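Local coordinates for protein prenylcyclase (Actinoplanes teichomyceticus, PDB 6IJ1) that probably cyclises or transfers isoprenoid (prenyl) substrates, although its exact reaction is not established, at residues A[120-123]-A[129-132]; A[151-156]-A[192-197]; A[182-185]-A[189-192]; A[290-295]-A[299-304]; A[308-313]-A[320-325]. All blocks are in the same frame, centred on the assembly; numbering follows the deposited sequence.

Contact 1: residues A[120-123]-A[129-132]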
# COMPACT_ATOMS: atom_id res chain seq x y z
N ALA A 120 11.30 -13.47 -4.65
CA ALA A 120 12.60 -13.39 -5.32
C ALA A 120 12.48 -13.48 -6.84
O ALA A 120 13.30 -12.87 -7.54
CB ALA A 120 13.49 -14.54 -4.81
N ARG A 121 11.49 -14.23 -7.37
CA ARG A 121 11.30 -14.28 -8.81
C ARG A 121 10.98 -12.93 -9.41
O ARG A 121 11.21 -12.74 -10.63
CB ARG A 121 10.18 -15.28 -9.14
CG ARG A 121 10.63 -16.70 -8.87
CD ARG A 121 9.49 -17.68 -9.11
NE ARG A 121 9.17 -17.69 -10.53
CZ ARG A 121 8.49 -18.66 -11.13
NH1 ARG A 121 8.25 -18.58 -12.43
NH2 ARG A 121 8.05 -19.69 -10.43
N HIS A 122 10.47 -11.98 -8.59
CA HIS A 122 10.05 -10.67 -9.11
C HIS A 122 11.14 -9.63 -9.00
O HIS A 122 10.96 -8.49 -9.40
CB HIS A 122 8.76 -10.18 -8.38
CG HIS A 122 7.58 -11.03 -8.64
ND1 HIS A 122 7.46 -12.32 -8.19
CD2 HIS A 122 6.46 -10.77 -9.37
CE1 HIS A 122 6.31 -12.83 -8.62
NE2 HIS A 122 5.67 -11.88 -9.32
N VAL A 123 12.34 -10.01 -8.52
CA VAL A 123 13.43 -9.06 -8.35
C VAL A 123 14.22 -8.89 -9.63
O VAL A 123 14.72 -9.89 -10.20
CB VAL A 123 14.35 -9.50 -7.22
CG1 VAL A 123 15.58 -8.55 -7.11
CG2 VAL A 123 13.57 -9.55 -5.92
N VAL A 129 11.46 -4.42 -7.83
CA VAL A 129 10.57 -5.56 -7.79
C VAL A 129 9.39 -5.30 -8.72
O VAL A 129 8.77 -4.22 -8.64
CB VAL A 129 10.08 -5.81 -6.36
CG1 VAL A 129 9.19 -7.01 -6.29
CG2 VAL A 129 11.29 -6.02 -5.40
N SER A 130 9.11 -6.24 -9.61
CA SER A 130 7.95 -6.09 -10.47
C SER A 130 6.71 -6.63 -9.77
O SER A 130 6.77 -7.52 -8.93
CB SER A 130 8.11 -6.82 -11.81
OG SER A 130 8.30 -8.23 -11.61
N THR A 131 5.52 -6.17 -10.24
CA THR A 131 4.31 -6.72 -9.66
C THR A 131 4.05 -8.16 -10.14
O THR A 131 3.52 -9.00 -9.39
CB THR A 131 3.14 -5.80 -10.05
OG1 THR A 131 3.39 -4.52 -9.49
CG2 THR A 131 1.82 -6.30 -9.50
N TYR A 132 4.34 -8.42 -11.41
CA TYR A 132 4.12 -9.72 -12.02
C TYR A 132 5.41 -10.18 -12.70
O TYR A 132 6.28 -9.38 -13.06
CB TYR A 132 3.00 -9.63 -13.11
CG TYR A 132 1.66 -9.19 -12.58
CD1 TYR A 132 0.80 -10.07 -11.96
CD2 TYR A 132 1.26 -7.84 -12.76
CE1 TYR A 132 -0.42 -9.60 -11.51
CE2 TYR A 132 0.02 -7.40 -12.32
CZ TYR A 132 -0.78 -8.30 -11.71
OH TYR A 132 -2.00 -7.76 -11.29

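Contact 2: residues A[151-156]-A[192-197]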
# COMPACT_ATOMS: atom_id res chain seq x y z
N ASP A 151 4.65 -5.89 -20.85
CA ASP A 151 5.96 -5.50 -20.33
C ASP A 151 5.88 -4.40 -19.27
O ASP A 151 6.79 -4.31 -18.43
CB ASP A 151 6.89 -5.00 -21.43
CG ASP A 151 7.38 -6.11 -22.37
OD1 ASP A 151 7.03 -7.32 -22.20
OD2 ASP A 151 8.11 -5.72 -23.31
N GLY A 152 4.89 -3.50 -19.32
CA GLY A 152 4.74 -2.51 -18.25
C GLY A 152 4.51 -3.20 -16.92
O GLY A 152 5.14 -2.86 -15.90
N TRP A 153 3.59 -4.18 -16.90
CA TRP A 153 3.19 -4.89 -15.70
C TRP A 153 4.29 -5.78 -15.16
O TRP A 153 4.25 -6.14 -13.97
CB TRP A 153 1.91 -5.70 -15.96
CG TRP A 153 0.67 -4.87 -15.98
CD1 TRP A 153 0.60 -3.52 -16.10
CD2 TRP A 153 -0.64 -5.35 -15.85
NE1 TRP A 153 -0.74 -3.13 -16.05
CE2 TRP A 153 -1.51 -4.23 -15.89
CE3 TRP A 153 -1.17 -6.62 -15.65
CZ2 TRP A 153 -2.89 -4.35 -15.76
CZ3 TRP A 153 -2.57 -6.75 -15.52
CH2 TRP A 153 -3.40 -5.61 -15.58
N CYS A 154 5.26 -6.14 -16.00
CA CYS A 154 6.35 -7.02 -15.57
C CYS A 154 7.63 -6.27 -15.37
O CYS A 154 8.65 -6.91 -15.06
CB CYS A 154 6.53 -8.15 -16.60
SG CYS A 154 5.09 -9.20 -16.68
N GLY A 155 7.62 -4.91 -15.44
CA GLY A 155 8.76 -4.09 -15.14
C GLY A 155 8.85 -3.78 -13.66
O GLY A 155 7.91 -4.07 -12.92
N GLY A 156 9.98 -3.21 -13.28
CA GLY A 156 10.18 -2.83 -11.88
C GLY A 156 9.23 -1.71 -11.50
O GLY A 156 9.11 -0.71 -12.20
N ALA A 192 5.37 6.35 -7.99
CA ALA A 192 4.56 5.14 -7.86
C ALA A 192 4.15 4.71 -9.26
O ALA A 192 3.97 5.55 -10.14
CB ALA A 192 3.29 5.38 -7.03
N TYR A 193 3.98 3.40 -9.45
CA TYR A 193 3.42 2.92 -10.70
C TYR A 193 1.91 2.84 -10.62
O TYR A 193 1.22 3.44 -11.46
CB TYR A 193 4.00 1.53 -11.00
CG TYR A 193 3.63 0.96 -12.37
CD1 TYR A 193 4.27 1.42 -13.55
CD2 TYR A 193 2.65 -0.05 -12.48
CE1 TYR A 193 3.94 0.82 -14.79
CE2 TYR A 193 2.35 -0.64 -13.73
CZ TYR A 193 3.00 -0.17 -14.86
OH TYR A 193 2.65 -0.78 -16.05
N TRP A 194 1.37 2.19 -9.59
CA TRP A 194 -0.06 1.93 -9.50
C TRP A 194 -0.86 3.04 -8.83
O TRP A 194 -2.07 2.85 -8.67
CB TRP A 194 -0.34 0.61 -8.75
CG TRP A 194 0.30 -0.61 -9.40
CD1 TRP A 194 1.37 -1.30 -8.95
CD2 TRP A 194 -0.17 -1.30 -10.57
NE1 TRP A 194 1.63 -2.39 -9.79
CE2 TRP A 194 0.69 -2.39 -10.79
CE3 TRP A 194 -1.24 -1.08 -11.44
CZ2 TRP A 194 0.53 -3.27 -11.84
CZ3 TRP A 194 -1.41 -1.97 -12.50
CH2 TRP A 194 -0.52 -3.03 -12.70
N TRP A 195 -0.22 4.09 -8.33
CA TRP A 195 -0.93 5.05 -7.48
C TRP A 195 -0.76 6.45 -8.04
O TRP A 195 0.31 6.82 -8.50
CB TRP A 195 -0.42 5.02 -6.02
CG TRP A 195 -0.61 3.64 -5.46
CD1 TRP A 195 0.31 2.61 -5.46
CD2 TRP A 195 -1.79 3.13 -4.79
NE1 TRP A 195 -0.24 1.48 -4.86
CE2 TRP A 195 -1.52 1.78 -4.43
CE3 TRP A 195 -3.05 3.67 -4.48
CZ2 TRP A 195 -2.48 0.98 -3.80
CZ3 TRP A 195 -3.99 2.87 -3.84
CH2 TRP A 195 -3.71 1.54 -3.49
N ILE A 196 -1.86 7.23 -7.97
CA ILE A 196 -1.84 8.63 -8.38
C ILE A 196 -0.97 9.48 -7.45
O ILE A 196 -0.33 10.43 -7.90
CB ILE A 196 -3.30 9.13 -8.36
CG1 ILE A 196 -4.05 8.49 -9.53
CG2 ILE A 196 -3.35 10.64 -8.39
CD1 ILE A 196 -3.58 8.99 -10.89
N ASP A 197 -0.94 9.15 -6.17
CA ASP A 197 -0.31 9.98 -5.15
C ASP A 197 1.09 9.46 -4.86
O ASP A 197 1.21 8.37 -4.31
CB ASP A 197 -1.14 9.96 -3.87
CG ASP A 197 -2.56 10.48 -4.09
OD1 ASP A 197 -2.73 11.59 -4.64
OD2 ASP A 197 -3.52 9.77 -3.70

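Contact 3: residues A[182-185]-A[189-192]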
# COMPACT_ATOMS: atom_id res chain seq x y z
N ARG A 182 18.16 4.14 -5.29
CA ARG A 182 18.49 4.79 -6.54
C ARG A 182 17.25 5.38 -7.23
O ARG A 182 17.38 6.30 -8.06
CB ARG A 182 19.16 3.79 -7.50
CG ARG A 182 20.66 3.59 -7.17
CD ARG A 182 21.35 2.78 -8.29
NE ARG A 182 20.82 1.43 -8.37
CZ ARG A 182 21.27 0.41 -7.65
NH1 ARG A 182 22.29 0.57 -6.81
NH2 ARG A 182 20.71 -0.79 -7.77
N ALA A 183 16.05 4.91 -6.88
CA ALA A 183 14.84 5.44 -7.51
C ALA A 183 14.31 6.71 -6.84
O ALA A 183 13.32 7.30 -7.33
CB ALA A 183 13.78 4.34 -7.49
N GLN A 184 14.88 7.16 -5.73
CA GLN A 184 14.40 8.38 -5.10
C GLN A 184 14.69 9.57 -6.00
O GLN A 184 15.77 9.67 -6.58
CB GLN A 184 15.09 8.60 -3.74
CG GLN A 184 14.48 9.71 -2.93
CD GLN A 184 15.14 9.90 -1.58
OE1 GLN A 184 16.30 9.45 -1.37
NE2 GLN A 184 14.43 10.52 -0.65
N ARG A 185 13.73 10.46 -6.13
CA ARG A 185 13.94 11.64 -6.97
C ARG A 185 14.74 12.67 -6.18
O ARG A 185 14.75 12.64 -4.96
CB ARG A 185 12.58 12.24 -7.37
CG ARG A 185 11.72 11.26 -8.20
CD ARG A 185 12.18 11.21 -9.65
NE ARG A 185 11.46 10.29 -10.56
CZ ARG A 185 10.19 10.42 -10.94
NH1 ARG A 185 9.41 11.40 -10.44
NH2 ARG A 185 9.66 9.55 -11.79
N GLU A 189 10.99 12.65 -3.05
CA GLU A 189 9.94 11.66 -3.12
C GLU A 189 10.30 10.48 -3.99
O GLU A 189 11.21 10.51 -4.83
CB GLU A 189 8.65 12.30 -3.65
CG GLU A 189 8.53 12.41 -5.14
CD GLU A 189 9.20 13.65 -5.73
OE1 GLU A 189 10.21 14.18 -5.18
OE2 GLU A 189 8.69 14.08 -6.79
N TRP A 190 9.51 9.42 -3.84
CA TRP A 190 9.58 8.31 -4.77
C TRP A 190 8.34 8.29 -5.64
O TRP A 190 7.25 8.52 -5.13
CB TRP A 190 9.65 6.97 -4.06
CG TRP A 190 11.01 6.61 -3.47
CD1 TRP A 190 11.94 5.82 -4.09
CD2 TRP A 190 11.56 6.95 -2.18
NE1 TRP A 190 13.04 5.65 -3.27
CE2 TRP A 190 12.85 6.34 -2.11
CE3 TRP A 190 11.13 7.78 -1.13
CZ2 TRP A 190 13.69 6.46 -1.01
CZ3 TRP A 190 11.95 7.87 0.02
CH2 TRP A 190 13.23 7.21 0.05
N PRO A 191 8.47 7.93 -6.90
CA PRO A 191 7.31 7.79 -7.76
C PRO A 191 6.62 6.45 -7.52
O PRO A 191 7.18 5.54 -6.93
CB PRO A 191 7.96 7.83 -9.15
CG PRO A 191 9.23 7.08 -8.93
CD PRO A 191 9.74 7.62 -7.61
N ALA A 192 5.37 6.35 -7.99
CA ALA A 192 4.56 5.14 -7.86
C ALA A 192 4.15 4.71 -9.26
O ALA A 192 3.97 5.55 -10.14
CB ALA A 192 3.29 5.38 -7.03

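Contact 4: residues A[290-295]-A[299-304]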
# COMPACT_ATOMS: atom_id res chain seq x y z
N ARG A 290 -6.56 6.25 -4.52
CA ARG A 290 -6.81 6.32 -5.96
C ARG A 290 -5.73 5.54 -6.69
O ARG A 290 -4.56 5.94 -6.73
CB ARG A 290 -6.84 7.79 -6.44
CG ARG A 290 -7.91 8.65 -5.71
CD ARG A 290 -9.34 8.00 -5.72
NE ARG A 290 -10.07 8.20 -6.96
CZ ARG A 290 -10.82 9.30 -7.24
NH1 ARG A 290 -10.86 10.29 -6.45
NH2 ARG A 290 -11.42 9.42 -8.38
N LEU A 291 -6.15 4.40 -7.22
CA LEU A 291 -5.27 3.41 -7.84
C LEU A 291 -5.41 3.58 -9.34
O LEU A 291 -6.52 3.54 -9.86
CB LEU A 291 -5.75 2.01 -7.39
CG LEU A 291 -4.94 0.74 -7.57
CD1 LEU A 291 -5.80 -0.35 -6.96
CD2 LEU A 291 -4.83 0.55 -9.06
N ARG A 292 -4.30 3.75 -10.04
CA ARG A 292 -4.39 3.83 -11.50
C ARG A 292 -4.04 2.47 -12.08
O ARG A 292 -2.92 1.95 -11.85
CB ARG A 292 -3.53 4.94 -12.06
CG ARG A 292 -2.05 4.88 -11.73
CD ARG A 292 -1.33 6.14 -12.22
NE ARG A 292 0.10 6.07 -11.95
CZ ARG A 292 0.93 7.10 -12.07
NH1 ARG A 292 0.48 8.29 -12.54
NH2 ARG A 292 2.21 6.98 -11.74
N MET A 293 -4.99 1.87 -12.79
CA MET A 293 -4.76 0.57 -13.43
C MET A 293 -4.00 0.83 -14.74
O MET A 293 -4.58 0.96 -15.83
CB MET A 293 -6.09 -0.16 -13.67
CG MET A 293 -6.70 -0.79 -12.45
SD MET A 293 -5.57 -2.00 -11.72
CE MET A 293 -5.30 -3.04 -13.13
N VAL A 294 -2.68 0.94 -14.61
CA VAL A 294 -1.83 1.25 -15.76
C VAL A 294 -2.07 0.22 -16.85
O VAL A 294 -2.27 -0.97 -16.60
CB VAL A 294 -0.35 1.21 -15.33
CG1 VAL A 294 0.58 1.74 -16.48
CG2 VAL A 294 -0.12 2.13 -14.11
N LEU A 295 -2.01 0.68 -18.09
CA LEU A 295 -2.20 -0.27 -19.17
C LEU A 295 -1.02 -1.23 -19.20
O LEU A 295 0.09 -0.81 -18.95
CB LEU A 295 -2.35 0.45 -20.51
CG LEU A 295 -3.70 1.23 -20.59
CD1 LEU A 295 -3.56 2.29 -21.66
CD2 LEU A 295 -4.90 0.32 -20.73
N THR A 299 4.87 1.77 -19.67
CA THR A 299 5.95 1.87 -18.69
C THR A 299 6.05 3.23 -18.05
O THR A 299 6.81 3.40 -17.09
CB THR A 299 7.31 1.53 -19.32
OG1 THR A 299 7.64 2.54 -20.28
CG2 THR A 299 7.21 0.22 -20.04
N ASP A 300 5.29 4.20 -18.50
CA ASP A 300 5.44 5.57 -18.04
C ASP A 300 4.08 6.17 -17.73
O ASP A 300 3.65 7.12 -18.40
CB ASP A 300 6.16 6.34 -19.15
CG ASP A 300 6.50 7.76 -18.80
OD1 ASP A 300 6.59 8.12 -17.60
OD2 ASP A 300 6.69 8.53 -19.77
N PRO A 301 3.35 5.63 -16.75
CA PRO A 301 2.00 6.13 -16.51
C PRO A 301 1.93 7.62 -16.17
O PRO A 301 0.87 8.22 -16.41
CB PRO A 301 1.48 5.24 -15.35
CG PRO A 301 2.73 4.79 -14.63
CD PRO A 301 3.69 4.53 -15.81
N ASP A 302 2.99 8.22 -15.62
CA ASP A 302 2.94 9.67 -15.38
C ASP A 302 2.71 10.45 -16.67
O ASP A 302 2.21 11.58 -16.63
CB ASP A 302 4.22 10.17 -14.70
CG ASP A 302 4.29 9.79 -13.24
OD1 ASP A 302 3.23 9.50 -12.63
OD2 ASP A 302 5.41 9.78 -12.69
N SER A 303 3.04 9.87 -17.83
CA SER A 303 2.83 10.58 -19.09
C SER A 303 1.43 10.44 -19.65
O SER A 303 1.11 11.11 -20.64
CB SER A 303 3.81 10.08 -20.14
OG SER A 303 5.05 10.59 -19.77
N TYR A 304 0.60 9.55 -19.11
CA TYR A 304 -0.69 9.28 -19.70
C TYR A 304 -1.66 10.31 -19.15
O TYR A 304 -1.67 10.55 -17.93
CB TYR A 304 -1.15 7.88 -19.33
CG TYR A 304 -2.36 7.39 -20.02
CD1 TYR A 304 -2.46 7.45 -21.42
CD2 TYR A 304 -3.40 6.75 -19.35
CE1 TYR A 304 -3.52 6.94 -22.09
CE2 TYR A 304 -4.49 6.22 -20.01
CZ TYR A 304 -4.57 6.30 -21.41
OH TYR A 304 -5.67 5.74 -22.02

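Contact 5: residues A[308-313]-A[320-325]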
# COMPACT_ATOMS: atom_id res chain seq x y z
N THR A 308 -9.57 6.95 -17.81
CA THR A 308 -10.98 6.92 -17.45
C THR A 308 -11.07 6.82 -15.94
O THR A 308 -10.03 6.72 -15.27
CB THR A 308 -11.70 5.74 -18.05
OG1 THR A 308 -11.12 4.52 -17.53
CG2 THR A 308 -11.52 5.75 -19.58
N PHE A 309 -12.28 6.83 -15.41
CA PHE A 309 -12.49 6.78 -13.97
C PHE A 309 -13.50 5.71 -13.58
O PHE A 309 -14.56 5.56 -14.24
CB PHE A 309 -12.92 8.15 -13.39
CG PHE A 309 -11.89 9.18 -13.58
CD1 PHE A 309 -10.91 9.36 -12.61
CD2 PHE A 309 -11.90 9.99 -14.71
CE1 PHE A 309 -9.92 10.30 -12.80
CE2 PHE A 309 -10.92 10.96 -14.90
CZ PHE A 309 -9.93 11.11 -13.92
N ASP A 310 -13.17 4.98 -12.52
CA ASP A 310 -14.08 3.97 -11.92
C ASP A 310 -14.54 2.92 -12.94
O ASP A 310 -15.64 2.42 -12.82
CB ASP A 310 -15.23 4.66 -11.18
CG ASP A 310 -14.73 5.73 -10.21
OD1 ASP A 310 -14.03 5.38 -9.26
OD2 ASP A 310 -15.06 6.89 -10.43
N GLY A 311 -13.66 2.57 -13.89
CA GLY A 311 -13.98 1.52 -14.86
C GLY A 311 -14.02 0.15 -14.20
O GLY A 311 -13.33 -0.04 -13.20
N VAL A 312 -14.83 -0.75 -14.73
CA VAL A 312 -14.97 -2.13 -14.18
C VAL A 312 -14.94 -3.12 -15.34
O VAL A 312 -15.17 -2.70 -16.47
CB VAL A 312 -16.26 -2.29 -13.36
CG1 VAL A 312 -16.30 -1.35 -12.17
CG2 VAL A 312 -17.49 -2.09 -14.23
N GLY A 313 -14.68 -4.39 -15.04
CA GLY A 313 -14.62 -5.44 -16.07
C GLY A 313 -13.61 -5.11 -17.16
O GLY A 313 -12.47 -4.79 -16.84
N ILE A 320 -8.62 5.12 -13.46
CA ILE A 320 -8.28 5.48 -12.08
C ILE A 320 -9.44 5.05 -11.21
O ILE A 320 -10.58 5.50 -11.42
CB ILE A 320 -8.01 6.96 -11.94
CG1 ILE A 320 -6.72 7.30 -12.66
CG2 ILE A 320 -7.86 7.33 -10.43
CD1 ILE A 320 -6.58 8.81 -12.92
N ALA A 321 -9.18 4.16 -10.26
CA ALA A 321 -10.21 3.56 -9.43
C ALA A 321 -10.09 4.11 -8.03
O ALA A 321 -9.11 4.78 -7.68
CB ALA A 321 -10.04 2.03 -9.40
N ARG A 322 -11.10 3.84 -7.22
CA ARG A 322 -11.07 4.19 -5.81
C ARG A 322 -11.48 2.97 -4.99
O ARG A 322 -12.10 2.03 -5.49
CB ARG A 322 -11.99 5.39 -5.51
CG ARG A 322 -13.41 5.03 -5.48
CD ARG A 322 -14.28 6.38 -5.42
NE ARG A 322 -14.40 6.95 -6.75
CZ ARG A 322 -14.49 8.26 -6.98
NH1 ARG A 322 -14.44 9.14 -5.97
NH2 ARG A 322 -14.67 8.69 -8.24
N ASP A 323 -11.11 3.01 -3.71
CA ASP A 323 -11.52 1.99 -2.77
C ASP A 323 -13.00 2.20 -2.44
O ASP A 323 -13.36 2.97 -1.52
CB ASP A 323 -10.64 2.05 -1.49
CG ASP A 323 -10.57 3.44 -0.86
OD1 ASP A 323 -10.38 4.46 -1.57
OD2 ASP A 323 -10.61 3.49 0.40
N THR A 324 -13.84 1.54 -3.23
CA THR A 324 -15.30 1.69 -3.22
C THR A 324 -15.92 1.82 -1.84
O THR A 324 -16.84 2.63 -1.62
CB THR A 324 -15.84 0.48 -3.92
OG1 THR A 324 -15.13 0.25 -5.14
CG2 THR A 324 -17.35 0.69 -4.24
N PHE A 325 -15.46 0.97 -0.91
CA PHE A 325 -16.10 0.88 0.40
C PHE A 325 -15.33 1.62 1.48
O PHE A 325 -15.74 1.60 2.65
CB PHE A 325 -16.29 -0.61 0.75
CG PHE A 325 -17.14 -1.29 -0.26
CD1 PHE A 325 -18.44 -0.92 -0.39
CD2 PHE A 325 -16.59 -2.22 -1.11
CE1 PHE A 325 -19.23 -1.58 -1.38
CE2 PHE A 325 -17.35 -2.86 -2.11
CZ PHE A 325 -18.67 -2.52 -2.22
O HOH W 1 -13.53 2.86 -8.61
O HOH W 2 -11.58 6.77 -9.24

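Contact 1: residues A[120-123]-A[129-132]
His122, at the end of helix 112-121, meets Ser130 through its carbonyl and the rim of its ring, beside a single backbone bridge between Val123 and Val129; its CB rests on Val129 CG1, 3.8 Å away. The contact closes the link between helix 112-121 and helix 134-141. The tight part centres on the His122 carbonyl. Ser130 N donates to His122 O over 2.9 Å with an N-H...O angle of 165°, and the CA-H of Val129 approaches the same oxygen, CA to O 3.4 Å. The imidazole, swung with CG beside the backbone N and away from its own carbonyl carbon (chi1 -66°), reaches over the loop: His122 CD2 comes within 3.3 Å of Ser130 O, which lies at the ring edge, and within 3.4 Å of Thr131 O. The other side of the ring is fixed from its own helix, where ND1 is hydrogen-bonded to Phe118 O. Ser130 turns its hydroxyl between its backbone N and carbonyl carbon, from where OG bonds Tyr132 O at 2.7 Å from above the carbonyl plane.

Toward the partly exposed Val123 the fit slackens. There CG2 of Val123 and CG2 of Val129 are 4.2 Å apart, a bare van der Waals touch, and the valines pack instead on Val176 of helix 173-182. Tyr132, also partly exposed, turns its ring to Trp153. Two carbonyl oxygens beside the carbon-bound rim of an imidazole whose ND1 is engaged elsewhere suggest weak attraction to a polarised C-H, so the buried joint relies on one straight N-H...O bond supplemented by softer C-H contacts.

Contact 2: residues A[151-156]-A[192-197]
Trp153 receives Tyr193 at its ring edge and Trp194 over one face, joining the loop before helix 158-164 to the loop before helix 198-209. From CB, the first torsion sets CG beside the backbone N (chi1 -77°). Trp153 CG and CD2 both lie 3.9 Å from Trp194 CH2. Trp153 CD1 is met twice, in the ring plane by Tyr193 OH at 3.4 Å and from above by Trp194 CH2. Trp153 NE1 lies 3.4 Å from Trp194 CH2 while its hydrogen goes to Val294 O. Trp153 CE2 is 3.5 Å from Trp194 CH2, and CZ2 keeps a looser 4.1 Å to the same atom; CE3 packs on Tyr132 CE2.

The indole pair is T-shaped, the Trp194 edge toward the Trp153 face with planes at 62° and centroids 4.8 Å apart. Tyr193 CD2 stands over the centre of the Trp194 ring, and Tyr193 OH abuts the backbone, 3.2 Å from Gly152 C. His157 stacks on Tyr193 and meets Trp194 edge-to-face; a bound imidazole near Tyr193 may mark a pocket. Since Trp194 NE1 and Tyr193 OH bond Thr131 and Glu298, and no hydrogen bond joins the segments, cohesion is probably mainly dispersive, with an edge-to-face electrostatic term.

Contact 3: residues A[182-185]-A[189-192]
Gln184 lies flat on Trp190 in an arrangement that fits the QW motif (Q-x-x-x-G-x-W) known from triterpene cyclases: a glutamine just after one helix stacked on a tryptophan of the same loop, six residues on, with Gly188 between. The first kind of interaction is this stack. With CG opposite the backbone N (chi1 -170°) and the chain extended beyond it, the side chain runs across the indole: Gln184 CG stands 3.8 Å from the centroid of the Trp190 six-membered ring as a CH-pi contact, and the amide follows in a plane only 8° from that of the ring. Gln184 NE2 ends 3.6 Å from Trp190 CH2. Both polar ends look elsewhere, Gln184 NE2 to Gly188 O and Ala218 O, Trp190 NE1 to Leu180 O, so the motif also ties the loop to helices 173-182 and 216-229.

The second kind is backbone bonding. Arg185 N donates to Glu189 O at 2.8 Å, met almost head-on by the carbonyl (164° at O), closing the short loop between them.

Charge plays a lesser role: Arg185 NH1 and Glu189 OE2 are 4.6 Å apart, too far for a salt bridge, and Glu189 OE1 is bonded to Thr187 OG1.

Last come the apolar contacts. Ala183 CB touches Trp190 CD1 at 4.1 Å, and Pro191 CB lies over one face of the exposed Arg185 guanidinium, toward its rim, 3.6 Å from Arg185 NH2.

Contact 4: residues A[290-295]-A[299-304]
From strand 291-292, an outermost strand of the small three-stranded mixed sheet, Arg292 reaches across to Pro301 and Asp302 of the 3-10 segment 301-303; an inverse gamma turn centred on Met293 then starts the loop, and a bound imidazole lies about 5 Å from the proline side chain. The arginine, extended from CG to NE, presents its guanidinium in two ways. Over one face sits Pro301, CB above the centre of the group and Pro301 CG 3.7 Å from Arg292 NH2. At its edge, in plane, is Asp302 OD1, taken end-on by both terminal nitrogens, Arg292 NH1 at 3.0 Å and NH2 at 2.9 Å. NH1 meets this oxygen nearly along its C-O axis, NH2 from above the carboxylate plane, with the two planes 58° apart.

The same guanidinium has further acceptors, NH2 to Ala192 O and NE to Tyr193 O, which fix its rotation and join the salt bridge to loop 192-197. Alongside, the proline ring is backed by Val294, whose CG2 lies 3.7 Å from Pro301 CB. Farther along the chain the fit is looser: Leu295 and Tyr304 cross at about a right angle, Leu295 CD1 standing 4.1 Å from Tyr304 OH.

Contact 5: residues A[308-313]-A[320-325]
Asp310 and Arg322 come together through bends in both chains: the aspartate backbone takes a left-handed conformation with CG opposite its carbonyl carbon (chi1 -51°), while the arginine starts with CG between backbone N and carbonyl carbon and folds at chi3 (81°). The result is a side-on salt bridge. Arg322 NE reaches Asp310 OD1 at 3.0 Å, and NH2 reaches OD2 at 2.9 Å, the latter on the syn lone pair; both oxygens lie near the guanidinium plane, though the carboxylate is rotated 28° against it.

The bridge follows the parallel pairing of strands 308-309 and 319-321 in the small mixed three-stranded sheet, with 308-309 at its edge. Ile320 N donates to Thr308 O at 2.8 Å, and Asp310 N to Ile320 O at 2.9 Å, so the isoleucine spans both neighbours of Phe309. On one sheet face lie both side chains, Phe309 CE1 3.7 Å from Ile320 CD1.

Two waters complete the join: one links Asp310 OD1 with Arg322 N, the other gives to OD1 and to Ile320 O. With OD1 receiving NE and both waters, and Arg290 NH2 close to Arg322 NH2, the carboxylate should stay ionised and would partly offset two positive charges.

In the fold
Contact 2 is the hub. Its centre is about 7 Å from that of contact 4, to which it is joined by the indole N-H of Trp153 and by Arg292 N giving to Trp194 O at 2.8 Å. It meets contact 1 through Trp194 and Thr131, shares Ala192 with contact 3, and touches contact 5 where Ile196 CD1 packs on Ile320 CD1 at 3.6 Å. Contact 5 also adjoins contact 4 in the sheet, Ala321 N bonding Leu291 O. Contacts 1 and 5, about 25 Å apart between centres, do not touch. Bound imidazole, probably from the crystallisation liquor, is found about 4 to 5 Å from side chains of contacts 2, 3 and 4 and may mark a pocket.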